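Local coordinates for protein manganese-dependent inorganic pyrophosphatase (Methanocaldococcus jannaschii, PDB 2EB0) that hydrolyses inorganic diphosphate to two phosphates with the help of manganese ions, as a family II pyrophosphatase built from a DHH and a DHHA2 domain, at residues D13-A18 with P29-D34; I35-E40 with I199-K204; R44-M49 with E177-E182; L100-P105 with I113-F118. All blocks are in the same frame, centred on the assembly; numbering follows the deposited sequence.

Contact 1: residues D13-A18 with P29-D34. With MN (manganese (II) ion), chain E.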
loop_
_atom_site.group_PDB
_atom_site.type_symbol
_atom_site.label_atom_id
_atom_site.label_comp_id
_atom_site.label_asym_id
_atom_site.label_seq_id
_atom_site.Cartn_x
_atom_site.Cartn_y
_atom_site.Cartn_z
ATOM N N ASP B 13 3.007 13.235 15.187
ATOM C CA ASP B 13 3.156 12.953 13.757
ATOM C C ASP B 13 1.788 13.046 13.090
ATOM O O ASP B 13 1.637 13.714 12.077
ATOM C CB ASP B 13 3.745 11.553 13.516
ATOM C CG ASP B 13 4.167 11.335 12.063
ATOM O OD1 ASP B 13 4.259 10.171 11.631
ATOM O OD2 ASP B 13 4.419 12.319 11.341
ATOM N N SER B 14 0.797 12.377 13.676
ATOM C CA SER B 14 -0.566 12.384 13.159
ATOM C C SER B 14 -1.165 13.787 13.033
ATOM O O SER B 14 -1.866 14.081 12.066
ATOM C CB SER B 14 -1.477 11.543 14.063
ATOM O OG SER B 14 -1.623 10.223 13.567
ATOM N N ILE B 15 -0.900 14.639 14.020
ATOM C CA ILE B 15 -1.430 15.998 14.037
ATOM C C ILE B 15 -0.715 16.892 13.034
ATOM O O ILE B 15 -1.357 17.503 12.186
ATOM C CB ILE B 15 -1.329 16.603 15.460
ATOM C CG1 ILE B 15 -2.224 15.804 16.417
ATOM C CG2 ILE B 15 -1.720 18.075 15.457
ATOM C CD1 ILE B 15 -3.706 15.872 16.085
ATOM N N ALA B 16 0.610 16.954 13.132
ATOM C CA ALA B 16 1.422 17.761 12.228
ATOM C C ALA B 16 1.227 17.351 10.768
ATOM O O ALA B 16 1.026 18.199 9.902
ATOM C CB ALA B 16 2.896 17.642 12.608
ATOM N N SER B 17 1.288 16.052 10.490
ATOM C CA SER B 17 1.108 15.577 9.122
ATOM C C SER B 17 -0.267 15.915 8.557
ATOM O O SER B 17 -0.408 16.146 7.360
ATOM C CB SER B 17 1.340 14.070 9.046
ATOM O OG SER B 17 2.702 13.760 9.292
ATOM N N ALA B 18 -1.282 15.933 9.411
ATOM C CA ALA B 18 -2.635 16.259 8.969
ATOM C C ALA B 18 -2.715 17.735 8.604
ATOM O O ALA B 18 -3.270 18.105 7.571
ATOM C CB ALA B 18 -3.644 15.944 10.073
ATOM N N PRO B 29 -7.896 20.150 7.898
ATOM C CA PRO B 29 -7.104 19.300 8.787
ATOM C C PRO B 29 -8.051 18.805 9.876
ATOM O O PRO B 29 -9.015 19.494 10.226
ATOM C CB PRO B 29 -6.064 20.260 9.341
ATOM C CG PRO B 29 -6.843 21.535 9.445
ATOM C CD PRO B 29 -7.565 21.568 8.109
ATOM N N ALA B 30 -7.795 17.624 10.417
ATOM C CA ALA B 30 -8.666 17.110 11.454
ATOM C C ALA B 30 -7.945 16.062 12.285
ATOM O O ALA B 30 -6.845 15.617 11.926
ATOM C CB ALA B 30 -9.929 16.522 10.832
ATOM N N ARG B 31 -8.582 15.680 13.391
ATOM C CA ARG B 31 -8.047 14.699 14.323
ATOM C C ARG B 31 -9.156 13.742 14.768
ATOM O O ARG B 31 -10.333 14.097 14.762
ATOM C CB ARG B 31 -7.450 15.428 15.533
ATOM C CG ARG B 31 -8.435 16.359 16.226
ATOM C CD ARG B 31 -7.741 17.357 17.156
ATOM N NE ARG B 31 -8.697 18.240 17.828
ATOM C CZ ARG B 31 -9.345 17.926 18.950
ATOM N NH1 ARG B 31 -9.146 16.750 19.538
ATOM N NH2 ARG B 31 -10.193 18.791 19.489
ATOM N N LEU B 32 -8.775 12.529 15.151
ATOM C CA LEU B 32 -9.732 11.519 15.586
ATOM C C LEU B 32 -9.737 11.333 17.094
ATOM O O LEU B 32 -10.422 10.454 17.604
ATOM C CB LEU B 32 -9.429 10.167 14.920
ATOM C CG LEU B 32 -9.645 10.025 13.408
ATOM C CD1 LEU B 32 -9.470 8.566 12.991
ATOM C CD2 LEU B 32 -11.040 10.492 13.045
ATOM N N GLY B 33 -8.974 12.158 17.804
ATOM C CA GLY B 33 -8.911 12.049 19.255
ATOM C C GLY B 33 -8.307 13.274 19.922
ATOM O O GLY B 33 -7.996 14.258 19.255
ATOM N N ASP B 34 -8.141 13.220 21.239
ATOM C CA ASP B 34 -7.576 14.348 21.971
ATOM C C ASP B 34 -6.068 14.424 21.813
ATOM O O ASP B 34 -5.401 13.409 21.654
ATOM C CB ASP B 34 -7.939 14.267 23.452
ATOM C CG ASP B 34 -9.376 14.663 23.717
ATOM O OD1 ASP B 34 -9.777 15.764 23.283
ATOM O OD2 ASP B 34 -10.103 13.877 24.361
HETATM MN MN MN E . 3.967 8.339 12.705
HETATM O O HOH W 1 -4.701 13.925 12.866
#
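The beta-alpha-beta unit of strand 2-5, helix 12-25 and strand 28-31 closes here, where Ile15 and Ala18 of the helix rest on Pro29, Ala30 and Arg31 of the returning strand. The short helix and strand segments run nearly antiparallel, at 162°, and their axes approach to 8.0 Å. Ile15 lies alongside Arg31, both side chains pointing the same way, with Ile15 CD1 3.8 Å from Arg31 CB. The arginine meets the helix with its base: CG is set between the backbone N and the carbonyl carbon (chi1 56°), and the extended chain carries the guanidinium off. There NH1 gives a bond of 2.8 Å to Gly33 O, which lies in the guanidinium plane, while NE bonds Pro51 O. Ala18 CB sits 3.7 Å from Ala30 O, and Pro29 CB comes alongside Ala18 O. No direct hydrogen bond crosses; instead a water donates to Ser14 O and Ala30 O, at 2.9 Å each.

Asp13, near the start of the helix, binds manganese through OD1 at 2.1 Å, in a site completed by Asp66, His88 and Asp147. Its OD2 takes Ser17 OG at 3.0 Å, from above the carboxylate plane, and also Ala110 N. Van der Waals contacts and one shared water thus join helix to strand, while second-shell donors fix the turn of the carboxylate on its metal.

Contact 2: residues I35-E40 with I199-K204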
loop_
_atom_site.group_PDB
_atom_site.type_symbol
_atom_site.label_atom_id
_atom_site.label_comp_id
_atom_site.label_asym_id
_atom_site.label_seq_id
_atom_site.Cartn_x
_atom_site.Cartn_y
_atom_site.Cartn_z
ATOM N N ILE B 35 -5.544 15.644 21.854
ATOM C CA ILE B 35 -4.113 15.893 21.702
ATOM C C ILE B 35 -3.356 15.624 23.005
ATOM O O ILE B 35 -3.846 15.938 24.088
ATOM C CB ILE B 35 -3.889 17.352 21.259
ATOM C CG1 ILE B 35 -2.421 17.737 21.361
ATOM C CG2 ILE B 35 -4.714 18.268 22.111
ATOM C CD1 ILE B 35 -2.155 19.160 20.929
ATOM N N ASN B 36 -2.172 15.031 22.903
ATOM C CA ASN B 36 -1.390 14.739 24.097
ATOM C C ASN B 36 -0.552 15.956 24.503
ATOM O O ASN B 36 -0.452 16.928 23.753
ATOM C CB ASN B 36 -0.487 13.516 23.871
ATOM C CG ASN B 36 0.585 13.759 22.827
ATOM O OD1 ASN B 36 1.114 14.864 22.706
ATOM N ND2 ASN B 36 0.924 12.721 22.079
ATOM N N PRO B 37 0.056 15.920 25.703
ATOM C CA PRO B 37 0.881 17.038 26.183
ATOM C C PRO B 37 1.997 17.458 25.211
ATOM O O PRO B 37 2.243 18.644 25.008
ATOM C CB PRO B 37 1.442 16.511 27.504
ATOM C CG PRO B 37 0.357 15.599 27.984
ATOM C CD PRO B 37 -0.023 14.857 26.722
ATOM N N GLU B 38 2.663 16.479 24.615
ATOM C CA GLU B 38 3.749 16.760 23.683
ATOM C C GLU B 38 3.292 17.585 22.486
ATOM O O GLU B 38 3.941 18.549 22.090
ATOM C CB GLU B 38 4.355 15.451 23.183
ATOM C CG GLU B 38 5.386 15.628 22.076
ATOM C CD GLU B 38 5.618 14.351 21.292
ATOM O OE1 GLU B 38 6.152 13.378 21.860
ATOM O OE2 GLU B 38 5.253 14.317 20.104
ATOM N N THR B 39 2.168 17.198 21.907
ATOM C CA THR B 39 1.637 17.890 20.750
ATOM C C THR B 39 1.168 19.292 21.135
ATOM O O THR B 39 1.415 20.265 20.413
ATOM C CB THR B 39 0.483 17.076 20.137
ATOM O OG1 THR B 39 0.904 15.711 20.002
ATOM C CG2 THR B 39 0.111 17.619 18.773
ATOM N N GLU B 40 0.504 19.399 22.281
ATOM C CA GLU B 40 0.038 20.703 22.744
ATOM C C GLU B 40 1.248 21.637 22.806
ATOM O O GLU B 40 1.202 22.773 22.337
ATOM C CB GLU B 40 -0.607 20.577 24.123
ATOM C CG GLU B 40 -1.033 21.897 24.721
ATOM C CD GLU B 40 -1.733 21.726 26.054
ATOM O OE1 GLU B 40 -1.975 22.746 26.737
ATOM O OE2 GLU B 40 -2.043 20.568 26.414
ATOM N N ILE B 199 -2.684 4.578 29.855
ATOM C CA ILE B 199 -3.110 3.488 29.004
ATOM C C ILE B 199 -3.718 3.960 27.691
ATOM O O ILE B 199 -3.381 3.455 26.624
ATOM C CB ILE B 199 -4.127 2.597 29.742
ATOM C CG1 ILE B 199 -3.381 1.671 30.699
ATOM C CG2 ILE B 199 -4.970 1.806 28.745
ATOM C CD1 ILE B 199 -4.284 0.874 31.599
ATOM N N ASN B 200 -4.602 4.943 27.769
ATOM C CA ASN B 200 -5.272 5.438 26.577
ATOM C C ASN B 200 -4.497 6.449 25.748
ATOM O O ASN B 200 -4.805 6.656 24.575
ATOM C CB ASN B 200 -6.630 6.034 26.960
ATOM C CG ASN B 200 -7.577 4.998 27.535
ATOM O OD1 ASN B 200 -7.675 3.878 27.029
ATOM N ND2 ASN B 200 -8.294 5.374 28.586
ATOM N N MET B 201 -3.491 7.076 26.345
ATOM C CA MET B 201 -2.720 8.084 25.636
ATOM C C MET B 201 -2.185 7.626 24.283
ATOM O O MET B 201 -2.262 8.362 23.305
ATOM C CB MET B 201 -1.556 8.567 26.505
ATOM C CG MET B 201 -0.924 9.861 26.013
ATOM S SD MET B 201 -2.102 11.246 25.993
ATOM C CE MET B 201 -2.114 11.679 27.727
ATOM N N ASP B 202 -1.650 6.413 24.219
ATOM C CA ASP B 202 -1.084 5.927 22.963
ATOM C C ASP B 202 -1.361 4.450 22.722
ATOM O O ASP B 202 -0.453 3.673 22.449
ATOM C CB ASP B 202 0.426 6.203 22.953
ATOM C CG ASP B 202 1.093 5.785 21.661
ATOM O OD1 ASP B 202 0.517 6.029 20.581
ATOM O OD2 ASP B 202 2.206 5.225 21.723
ATOM N N PHE B 203 -2.630 4.075 22.807
ATOM C CA PHE B 203 -3.033 2.693 22.611
ATOM C C PHE B 203 -3.490 2.470 21.174
ATOM O O PHE B 203 -4.347 3.196 20.669
ATOM C CB PHE B 203 -4.177 2.351 23.568
ATOM C CG PHE B 203 -4.307 0.894 23.854
ATOM C CD1 PHE B 203 -3.708 0.341 24.982
ATOM C CD2 PHE B 203 -5.010 0.062 22.991
ATOM C CE1 PHE B 203 -3.805 -1.026 25.244
ATOM C CE2 PHE B 203 -5.112 -1.310 23.245
ATOM C CZ PHE B 203 -4.507 -1.854 24.375
ATOM N N LYS B 204 -2.918 1.463 20.523
ATOM C CA LYS B 204 -3.275 1.138 19.145
ATOM C C LYS B 204 -3.942 -0.231 19.091
ATOM O O LYS B 204 -3.520 -1.162 19.776
ATOM C CB LYS B 204 -2.026 1.128 18.259
ATOM C CG LYS B 204 -1.504 2.493 17.889
ATOM C CD LYS B 204 -1.777 2.793 16.420
ATOM C CE LYS B 204 -1.322 4.198 16.036
ATOM N NZ LYS B 204 0.135 4.396 16.258
#
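Met201, on the segment 199-204 of the DHHA2 part, reaches across to Asn36 and Pro37 at the capped start of helix 37-45 in the DHH part. This is a small bridge between the two halves, whose cleft holds the active site in family II pyrophosphatases; the Asn36 side chain lies about 4 Å from that of Asp11, a manganese ligand. The methionine leaves its backbone with CG anti to N (chi1 -165°) and then bends at both chi2 and chi3, which swings the thioether toward the cap. Its SD lies 3.5 Å from Asn36 CB. Met201 CE and Pro37 CD meet tip to tip at 3.9 Å.

Asn36 offers only its aliphatic base to the sulfur because its amide is turned back on its own helix. With CG placed between N and the carbonyl carbon (chi1 66°), OD1 acts as the N-cap acceptor and grips Thr39 twice, which fixes the amide's rotation. Thr39 OG1 donates to it at 2.8 Å from above the carbonyl plane. The second bond, Thr39 N to Asn36 OD1 at 2.7 Å, arrives nearly along the C=O axis, with a C=O...N angle of 168°.

Contact 3: residues R44-M49 with E177-E182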
loop_
_atom_site.group_PDB
_atom_site.type_symbol
_atom_site.label_atom_id
_atom_site.label_comp_id
_atom_site.label_asym_id
_atom_site.label_seq_id
_atom_site.Cartn_x
_atom_site.Cartn_y
_atom_site.Cartn_z
ATOM N N ARG B 44 1.615 24.976 20.454
ATOM C CA ARG B 44 1.790 26.274 21.088
ATOM C C ARG B 44 3.131 26.884 20.653
ATOM O O ARG B 44 3.223 28.071 20.356
ATOM C CB ARG B 44 1.763 26.127 22.612
ATOM C CG ARG B 44 2.199 27.388 23.355
ATOM C CD ARG B 44 2.111 27.240 24.866
ATOM N NE ARG B 44 0.734 27.272 25.350
ATOM C CZ ARG B 44 0.003 26.196 25.615
ATOM N NH1 ARG B 44 0.513 24.979 25.447
ATOM N NH2 ARG B 44 -1.243 26.338 26.056
ATOM N N LYS B 45 4.164 26.054 20.601
ATOM C CA LYS B 45 5.486 26.531 20.231
ATOM C C LYS B 45 5.532 27.239 18.886
ATOM O O LYS B 45 6.129 28.303 18.769
ATOM C CB LYS B 45 6.485 25.372 20.235
ATOM C CG LYS B 45 7.915 25.786 19.946
ATOM C CD LYS B 45 8.863 24.642 20.262
ATOM C CE LYS B 45 10.317 25.070 20.180
ATOM N NZ LYS B 45 10.789 25.194 18.784
ATOM N N PHE B 46 4.894 26.665 17.871
ATOM C CA PHE B 46 4.930 27.284 16.557
ATOM C C PHE B 46 3.719 28.111 16.194
ATOM O O PHE B 46 3.518 28.434 15.030
ATOM C CB PHE B 46 5.202 26.224 15.488
ATOM C CG PHE B 46 6.508 25.529 15.681
ATOM C CD1 PHE B 46 6.567 24.299 16.321
ATOM C CD2 PHE B 46 7.698 26.142 15.289
ATOM C CE1 PHE B 46 7.798 23.684 16.574
ATOM C CE2 PHE B 46 8.925 25.538 15.537
ATOM C CZ PHE B 46 8.978 24.303 16.180
ATOM N N GLY B 47 2.928 28.465 17.202
ATOM C CA GLY B 47 1.744 29.276 16.978
ATOM C C GLY B 47 0.790 28.699 15.956
ATOM O O GLY B 47 0.269 29.419 15.114
ATOM N N VAL B 48 0.561 27.396 16.037
ATOM C CA VAL B 48 -0.338 26.705 15.125
ATOM C C VAL B 48 -1.594 26.254 15.863
ATOM O O VAL B 48 -1.516 25.703 16.952
ATOM C CB VAL B 48 0.365 25.470 14.492
ATOM C CG1 VAL B 48 -0.624 24.669 13.640
ATOM C CG2 VAL B 48 1.549 25.938 13.629
ATOM N N MET B 49 -2.751 26.490 15.262
ATOM C CA MET B 49 -4.026 26.105 15.868
ATOM C C MET B 49 -4.271 24.600 15.807
ATOM O O MET B 49 -3.877 23.931 14.849
ATOM C CB MET B 49 -5.178 26.836 15.173
ATOM C CG MET B 49 -5.015 28.356 15.128
ATOM S SD MET B 49 -4.786 29.108 16.764
ATOM C CE MET B 49 -2.990 29.333 16.785
ATOM N N GLU B 177 19.061 19.083 19.039
ATOM C CA GLU B 177 19.258 18.265 20.229
ATOM C C GLU B 177 18.585 18.834 21.466
ATOM O O GLU B 177 18.002 18.093 22.254
ATOM C CB GLU B 177 20.751 18.079 20.499
ATOM C CG GLU B 177 21.449 17.226 19.461
ATOM C CD GLU B 177 20.746 15.899 19.248
ATOM O OE1 GLU B 177 20.547 15.164 20.242
ATOM O OE2 GLU B 177 20.392 15.594 18.089
ATOM N N GLU B 178 18.673 20.147 21.641
ATOM C CA GLU B 178 18.060 20.805 22.794
ATOM C C GLU B 178 16.540 20.781 22.677
ATOM O O GLU B 178 15.848 20.500 23.651
ATOM C CB GLU B 178 18.536 22.252 22.913
ATOM C CG GLU B 178 19.971 22.391 23.354
ATOM C CD GLU B 178 20.371 23.834 23.553
ATOM O OE1 GLU B 178 21.508 24.074 24.011
ATOM O OE2 GLU B 178 19.549 24.726 23.251
ATOM N N PHE B 179 16.031 21.086 21.486
ATOM C CA PHE B 179 14.593 21.068 21.259
ATOM C C PHE B 179 14.085 19.645 21.486
ATOM O O PHE B 179 13.044 19.442 22.106
ATOM C CB PHE B 179 14.275 21.528 19.836
ATOM C CG PHE B 179 12.823 21.414 19.473
ATOM C CD1 PHE B 179 11.830 21.679 20.414
ATOM C CD2 PHE B 179 12.444 21.057 18.183
ATOM C CE1 PHE B 179 10.471 21.589 20.073
ATOM C CE2 PHE B 179 11.091 20.965 17.829
ATOM C CZ PHE B 179 10.103 21.232 18.777
ATOM N N GLY B 180 14.847 18.669 20.997
ATOM C CA GLY B 180 14.486 17.272 21.156
ATOM C C GLY B 180 14.412 16.849 22.612
ATOM O O GLY B 180 13.539 16.066 22.994
ATOM N N MET B 181 15.322 17.356 23.435
ATOM C CA MET B 181 15.304 16.993 24.843
ATOM C C MET B 181 13.956 17.404 25.436
ATOM O O MET B 181 13.364 16.672 26.234
ATOM C CB MET B 181 16.447 17.676 25.598
ATOM C CG MET B 181 16.473 17.341 27.092
ATOM S SD MET B 181 16.339 15.553 27.413
ATOM C CE MET B 181 18.043 15.011 27.094
ATOM N N GLU B 182 13.474 18.576 25.022
ATOM C CA GLU B 182 12.193 19.100 25.480
ATOM C C GLU B 182 11.074 18.136 25.088
ATOM O O GLU B 182 10.223 17.773 25.903
ATOM C CB GLU B 182 11.951 20.476 24.857
ATOM C CG GLU B 182 11.681 21.548 25.882
ATOM C CD GLU B 182 12.686 21.510 27.011
ATOM O OE1 GLU B 182 13.855 21.878 26.780
ATOM O OE2 GLU B 182 12.311 21.094 28.128
#
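Lys45, in the last turn of helix 37-45, stretches out to meet Phe179 of helix 176-188, the two side chains coming from opposite directions. CG stands anti to the backbone N (chi1 -176°) and the chain runs straight until a bend at chi4, which carries the ammonium over the ring. Lys45 NZ is 3.9 Å from the centroid of the Phe179 ring and 14° off its normal, a cation-pi contact over one face. The methylenes ahead of it pass outside the rim, Lys45 CD and CE each 3.5 Å from Phe179 CE1. An alanine here would take away the ammonium and the methylenes, and would probably leave one face of Phe179 without its cation and a gap beside its CE1 corner.

Phe46 follows, its ring carried toward Phe179 with CG anti to the carbonyl carbon (chi1 -61°). Phe46 CE1 lies 4.0 Å from Phe179 CZ, and that atom sits at the edge of the Phe46 ring, near its plane. Lys45 CG lies over one face of Phe46, toward its rim, so the lysine chain lies against both aromatics. Ile173 touches all three side chains, and Ser142 of helix 134-148 touches both rings.

At Gly47 the backbone takes positive phi and psi. Gly47 N bonds back to Arg44 O at 3.2 Å and Val48 N to Leu43 O; together these bonds make Gly47 the C-prime residue of a Schellman motif that ends helix 37-45, with Lys45 in its last turn and Phe46 just past it both packing on helix 176-188.

Contact 4: residues L100-P105 with I113-F118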
loop_
_atom_site.group_PDB
_atom_site.type_symbol
_atom_site.label_atom_id
_atom_site.label_comp_id
_atom_site.label_asym_id
_atom_site.label_seq_id
_atom_site.Cartn_x
_atom_site.Cartn_y
_atom_site.Cartn_z
ATOM N N LEU B 100 -4.709 6.751 -4.311
ATOM C CA LEU B 100 -3.352 7.267 -4.224
ATOM C C LEU B 100 -2.865 6.695 -2.893
ATOM O O LEU B 100 -3.466 6.935 -1.837
ATOM C CB LEU B 100 -3.328 8.788 -4.156
ATOM C CG LEU B 100 -1.990 9.362 -3.668
ATOM C CD1 LEU B 100 -0.889 9.114 -4.684
ATOM C CD2 LEU B 100 -2.146 10.839 -3.426
ATOM N N TYR B 101 -1.798 5.913 -2.943
ATOM C CA TYR B 101 -1.268 5.320 -1.728
ATOM C C TYR B 101 0.230 5.540 -1.732
ATOM O O TYR B 101 0.915 5.105 -2.651
ATOM C CB TYR B 101 -1.576 3.825 -1.697
ATOM C CG TYR B 101 -1.419 3.204 -0.338
ATOM C CD1 TYR B 101 -0.210 3.287 0.357
ATOM C CD2 TYR B 101 -2.482 2.549 0.271
ATOM C CE1 TYR B 101 -0.066 2.733 1.626
ATOM C CE2 TYR B 101 -2.349 1.992 1.539
ATOM C CZ TYR B 101 -1.138 2.089 2.209
ATOM O OH TYR B 101 -1.007 1.536 3.457
ATOM N N TYR B 102 0.736 6.222 -0.712
ATOM C CA TYR B 102 2.165 6.480 -0.640
ATOM C C TYR B 102 2.707 6.282 0.771
ATOM O O TYR B 102 2.412 7.070 1.681
ATOM C CB TYR B 102 2.471 7.901 -1.129
ATOM C CG TYR B 102 3.949 8.214 -1.217
ATOM C CD1 TYR B 102 4.846 7.295 -1.770
ATOM C CD2 TYR B 102 4.454 9.429 -0.754
ATOM C CE1 TYR B 102 6.204 7.578 -1.852
ATOM C CE2 TYR B 102 5.814 9.722 -0.836
ATOM C CZ TYR B 102 6.683 8.794 -1.383
ATOM O OH TYR B 102 8.028 9.071 -1.452
ATOM N N ALA B 103 3.481 5.214 0.946
ATOM C CA ALA B 103 4.087 4.914 2.240
ATOM C C ALA B 103 5.562 4.508 2.103
ATOM O O ALA B 103 5.925 3.718 1.238
ATOM C CB ALA B 103 3.289 3.808 2.956
ATOM N N LYS B 104 6.413 5.080 2.947
ATOM C CA LYS B 104 7.838 4.761 2.938
ATOM C C LYS B 104 8.187 4.289 4.334
ATOM O O LYS B 104 7.721 4.857 5.318
ATOM C CB LYS B 104 8.691 5.992 2.598
ATOM C CG LYS B 104 8.493 6.522 1.189
ATOM C CD LYS B 104 9.294 7.800 0.920
ATOM C CE LYS B 104 10.687 7.531 0.335
ATOM N NZ LYS B 104 11.678 7.023 1.315
ATOM N N PRO B 105 9.003 3.233 4.444
ATOM C CA PRO B 105 9.339 2.782 5.796
ATOM C C PRO B 105 10.388 3.675 6.482
ATOM O O PRO B 105 11.507 3.241 6.739
ATOM C CB PRO B 105 9.816 1.347 5.574
ATOM C CG PRO B 105 10.465 1.410 4.209
ATOM C CD PRO B 105 9.518 2.310 3.411
ATOM N N ILE B 113 6.443 13.546 3.801
ATOM C CA ILE B 113 5.902 14.792 3.277
ATOM C C ILE B 113 6.992 15.812 2.981
ATOM O O ILE B 113 6.962 16.481 1.945
ATOM C CB ILE B 113 4.882 15.394 4.268
ATOM C CG1 ILE B 113 3.692 14.447 4.409
ATOM C CG2 ILE B 113 4.410 16.766 3.781
ATOM C CD1 ILE B 113 2.668 14.893 5.434
ATOM N N ALA B 114 7.956 15.915 3.889
ATOM C CA ALA B 114 9.053 16.857 3.739
ATOM C C ALA B 114 9.931 16.504 2.546
ATOM O O ALA B 114 10.396 17.394 1.818
ATOM C CB ALA B 114 9.894 16.890 5.018
ATOM N N GLU B 115 10.165 15.211 2.343
ATOM C CA GLU B 115 11.001 14.796 1.232
ATOM C C GLU B 115 10.323 15.162 -0.073
ATOM O O GLU B 115 10.983 15.545 -1.039
ATOM C CB GLU B 115 11.276 13.297 1.267
ATOM C CG GLU B 115 11.981 12.812 0.016
ATOM C CD GLU B 115 12.315 11.344 0.067
ATOM O OE1 GLU B 115 11.433 10.550 0.449
ATOM O OE2 GLU B 115 13.460 10.982 -0.285
ATOM N N LEU B 116 9.004 15.048 -0.109
ATOM C CA LEU B 116 8.284 15.413 -1.316
ATOM C C LEU B 116 8.389 16.915 -1.503
ATOM O O LEU B 116 8.547 17.418 -2.626
ATOM C CB LEU B 116 6.814 15.023 -1.213
ATOM C CG LEU B 116 6.532 13.529 -1.338
ATOM C CD1 LEU B 116 5.024 13.309 -1.320
ATOM C CD2 LEU B 116 7.133 13.005 -2.650
ATOM N N TYR B 117 8.311 17.634 -0.389
ATOM C CA TYR B 117 8.379 19.079 -0.452
ATOM C C TYR B 117 9.684 19.621 -1.009
ATOM O O TYR B 117 9.675 20.398 -1.961
ATOM C CB TYR B 117 8.135 19.687 0.921
ATOM C CG TYR B 117 8.354 21.168 0.932
ATOM C CD1 TYR B 117 9.518 21.714 1.470
ATOM C CD2 TYR B 117 7.421 22.026 0.363
ATOM C CE1 TYR B 117 9.747 23.080 1.440
ATOM C CE2 TYR B 117 7.637 23.390 0.323
ATOM C CZ TYR B 117 8.800 23.912 0.862
ATOM O OH TYR B 117 9.018 25.263 0.824
ATOM N N PHE B 118 10.801 19.218 -0.421
ATOM C CA PHE B 118 12.089 19.713 -0.870
ATOM C C PHE B 118 12.471 19.270 -2.276
ATOM O O PHE B 118 13.234 19.956 -2.957
ATOM C CB PHE B 118 13.170 19.335 0.136
ATOM C CG PHE B 118 13.052 20.073 1.442
ATOM C CD1 PHE B 118 12.786 19.387 2.628
ATOM C CD2 PHE B 118 13.207 21.461 1.486
ATOM C CE1 PHE B 118 12.678 20.071 3.843
ATOM C CE2 PHE B 118 13.101 22.154 2.687
ATOM C CZ PHE B 118 12.835 21.457 3.875
HETATM O O HOH W 2 8.673 11.202 0.020
#
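Tyr102 and Leu116 form the tight side of a beta-alpha pairing, in which strand 100-103, the outermost of the parallel sheet within this chain, is covered by helix 109-118. Their side chains slide past each other in opposite directions. Tyr102 CE2 lies 3.7 Å from Leu116 CD1 and 3.9 Å from Leu116 CG, the leucine coming at the ring obliquely. With CG anti to N (chi1 -174°), the tyrosine reaches out from the sheet to the helix. At this edge the strand pairs antiparallel with a strand of the second subunit, so the sheet runs on through the dimer; Tyr102 meets Tyr102 of that subunit, and its Leu124 packs on Leu116.

The side toward Glu115 is looser in its polar bonding, which rests on a water and a long ion pair. Tyr102 OH is 4.2 Å from Glu115 OE1, too far for a direct bond; a water at the ring's edge, in its plane, accepts from Tyr102 OH at 2.7 Å and donates to Glu115 OE1 at 2.9 Å. A phenylalanine in place of Tyr102 would lack the hydroxyl, and the water bridge to Glu115 would probably be lost, leaving the carboxylate freer to turn.

Lys104 and Glu115, both partly exposed, complete this side, their side chains crossing at about a right angle. Bends at chi3 and chi4 turn the flank of the lysine chain to the acid. The ion pair is accordingly long, Lys104 NZ to Glu115 OE1 at 3.6 Å, although the methylene presses close, Lys104 CE coming to 3.1 Å from the same Glu115 OE1.

Overall arrangement
Contacts 1 and 4 both reach the parallel sheet of the DHH part, one inside the fold and one at its dimer edge; with centres about 17 Å apart, they touch where Ile113 packs on Ser17. Contact 1 also touches contact 2, about 11 Å away between centres, through Ile15 and Thr39. Contacts 2 and 3 use opposite ends of helix 37-45, their centres about 16 Å apart. Along the chain contact 1 closes first; the loop of contact 2 encloses contact 3, which encloses contact 4. Helix 37-45 ties the sheet-and-helix core around the manganese site to helix 176-188 and the DHHA2 domain, while contact 4, at the subunit interface, lies about 13 Å (nearest atoms) from contacts 2 and 3.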